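Local coordinates for protein lipase (PDB 3G7N) that hydrolyses triacylglycerols and other acylglycerol lipids to release free fatty acids, as a secreted alkaline lipase of the alpha/beta-hydrolase fold, at residues A[165-170]-A[200-205]. Sequence-based numbering, arbitrary orientation.
Sequences GNQAWA and NFKHYG
The carbonyl oxygen of G165 takes a hydrogen bond from K202 N (2.8 Å), the donor lying almost in line with the C=O (173°), and F201 CA adds a C-H...O contact to the same oxygen. In this alpha/beta-hydrolase fold the bond ties the turn just ahead of helix 167-175 to the loop that leads into strand 206-210. N166 is the N-cap of that helix: its OD1 accepts from W169 N (2.9 Å) and also from K94 N. A water bridges W169 NE1 to K202 O, lying in the plane of the indole at its edge. W169 has its indole turned roughly opposite the backbone N (chi1 154°), which sets the six-membered ring beside Y204, whose edge meets the indole face in an offset edge-to-face pair, planes at 86°. The phenol OH bonds to S139 O in helix 133-148. The K202 chain kinks at chi2, running its CG, CD and CE past Q167 OE1 and carrying NZ to N200 OD1 (3.0 Å). Replacing K202 by an alanine would probably strip the aliphatic cover from Q167 OE1 and leave N200 OD1 without this donor. On the helix side, A170 CB packs 3.8 Å from K202 CB and 3.4 Å from H203 O.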
loop_
_atom_site.group_PDB
_atom_site.type_symbol
_atom_site.label_atom_id
_atom_site.label_comp_id
_atom_site.label_asym_id
_atom_site.label_seq_id
_atom_site.Cartn_x
_atom_site.Cartn_y
_atom_site.Cartn_z
ATOM N N GLY A 165 -6.575 -0.160 11.599
ATOM C CA GLY A 165 -7.627 0.548 12.338
ATOM C C GLY A 165 -8.761 -0.349 12.736
ATOM O O GLY A 165 -8.757 -1.564 12.501
ATOM N N ASN A 166 -9.820 0.303 13.223
ATOM C CA ASN A 166 -10.987 -0.415 13.723
ATOM C C ASN A 166 -11.990 -0.704 12.626
ATOM O O ASN A 166 -11.730 -0.437 11.451
ATOM C CB ASN A 166 -11.629 0.325 14.898
ATOM C CG ASN A 166 -12.174 1.705 14.516
ATOM O OD1 ASN A 166 -12.116 2.136 13.359
ATOM N ND2 ASN A 166 -12.740 2.396 15.504
ATOM N N GLN A 167 -13.112 -1.335 12.969
ATOM C CA GLN A 167 -14.082 -1.686 11.942
ATOM C C GLN A 167 -14.630 -0.457 11.219
ATOM O O GLN A 167 -14.865 -0.496 10.015
ATOM C CB GLN A 167 -15.237 -2.501 12.523
ATOM C CG GLN A 167 -16.197 -3.042 11.459
ATOM C CD GLN A 167 -15.583 -4.135 10.611
ATOM O OE1 GLN A 167 -15.113 -5.148 11.132
ATOM N NE2 GLN A 167 -15.508 -3.904 9.306
ATOM N N ALA A 168 -14.792 0.642 11.940
ATOM C CA ALA A 168 -15.300 1.861 11.307
ATOM C C ALA A 168 -14.291 2.372 10.262
ATOM O O ALA A 168 -14.673 2.790 9.170
ATOM C CB ALA A 168 -15.601 2.931 12.350
ATOM N N TRP A 169 -13.001 2.227 10.563
ATOM C CA TRP A 169 -11.949 2.562 9.599
ATOM C C TRP A 169 -12.065 1.698 8.353
ATOM O O TRP A 169 -12.108 2.209 7.228
ATOM C CB TRP A 169 -10.568 2.366 10.234
ATOM C CG TRP A 169 -9.501 2.074 9.223
ATOM C CD1 TRP A 169 -8.907 0.870 8.993
ATOM C CD2 TRP A 169 -9.008 2.973 8.225
ATOM N NE1 TRP A 169 -8.045 0.969 7.925
ATOM C CE2 TRP A 169 -8.071 2.256 7.453
ATOM C CE3 TRP A 169 -9.241 4.319 7.934
ATOM C CZ2 TRP A 169 -7.416 2.830 6.354
ATOM C CZ3 TRP A 169 -8.618 4.875 6.826
ATOM C CH2 TRP A 169 -7.676 4.143 6.081
ATOM N N ALA A 170 -12.191 0.387 8.542
ATOM C CA ALA A 170 -12.251 -0.507 7.402
ATOM C C ALA A 170 -13.470 -0.201 6.531
ATOM O O ALA A 170 -13.416 -0.236 5.299
ATOM C CB ALA A 170 -12.234 -1.963 7.854
ATOM N N ASN A 200 -8.069 -6.612 17.572
ATOM C CA ASN A 200 -9.240 -6.556 16.700
ATOM C C ASN A 200 -9.158 -5.443 15.651
ATOM O O ASN A 200 -10.187 -4.875 15.262
ATOM C CB ASN A 200 -10.507 -6.386 17.554
ATOM C CG ASN A 200 -11.762 -6.860 16.851
ATOM O OD1 ASN A 200 -11.775 -7.892 16.181
ATOM N ND2 ASN A 200 -12.840 -6.118 17.036
ATOM N N PHE A 201 -7.983 -5.255 15.061
ATOM C CA PHE A 201 -7.887 -4.376 13.882
ATOM C C PHE A 201 -8.434 -5.077 12.638
ATOM O O PHE A 201 -8.348 -6.295 12.506
ATOM C CB PHE A 201 -6.432 -3.966 13.620
ATOM C CG PHE A 201 -5.841 -3.026 14.638
ATOM C CD1 PHE A 201 -6.525 -2.666 15.803
ATOM C CD2 PHE A 201 -4.563 -2.520 14.442
ATOM C CE1 PHE A 201 -5.927 -1.808 16.741
ATOM C CE2 PHE A 201 -3.990 -1.650 15.337
ATOM C CZ PHE A 201 -4.616 -1.386 16.547
ATOM N N LYS A 202 -8.868 -4.267 11.665
ATOM C CA LYS A 202 -9.636 -4.749 10.525
ATOM C C LYS A 202 -9.025 -4.281 9.218
ATOM O O LYS A 202 -8.701 -3.090 9.061
ATOM C CB LYS A 202 -11.095 -4.282 10.623
ATOM C CG LYS A 202 -11.801 -4.715 11.921
ATOM C CD LYS A 202 -11.910 -6.230 12.013
ATOM C CE LYS A 202 -12.721 -6.667 13.235
ATOM N NZ LYS A 202 -12.757 -8.160 13.335
ATOM N N HIS A 203 -8.932 -5.230 8.295
ATOM C CA HIS A 203 -8.552 -4.968 6.909
ATOM C C HIS A 203 -9.746 -4.472 6.101
ATOM O O HIS A 203 -10.908 -4.766 6.436
ATOM C CB HIS A 203 -8.038 -6.245 6.248
ATOM C CG HIS A 203 -6.666 -6.644 6.679
ATOM N ND1 HIS A 203 -5.543 -5.910 6.354
ATOM C CD2 HIS A 203 -6.228 -7.771 7.283
ATOM C CE1 HIS A 203 -4.470 -6.574 6.747
ATOM N NE2 HIS A 203 -4.857 -7.712 7.299
ATOM N N TYR A 204 -9.449 -3.840 4.967
ATOM C CA TYR A 204 -10.441 -3.688 3.895
ATOM C C TYR A 204 -9.779 -3.996 2.561
ATOM O O TYR A 204 -8.572 -4.236 2.490
ATOM C CB TYR A 204 -11.067 -2.279 3.915
ATOM C CG TYR A 204 -10.170 -1.152 3.402
ATOM C CD1 TYR A 204 -10.427 -0.557 2.166
ATOM C CD2 TYR A 204 -9.182 -0.589 4.200
ATOM C CE1 TYR A 204 -9.634 0.481 1.696
ATOM C CE2 TYR A 204 -8.409 0.472 3.751
ATOM C CZ TYR A 204 -8.670 1.020 2.514
ATOM O OH TYR A 204 -7.916 2.054 2.015
ATOM N N GLY A 205 -10.571 -4.017 1.499
ATOM C CA GLY A 205 -10.057 -4.176 0.150
ATOM C C GLY A 205 -10.292 -5.573 -0.377
ATOM O O GLY A 205 -11.118 -6.332 0.160
HETATM O O HOH W 1 -6.719 -1.608 7.786
#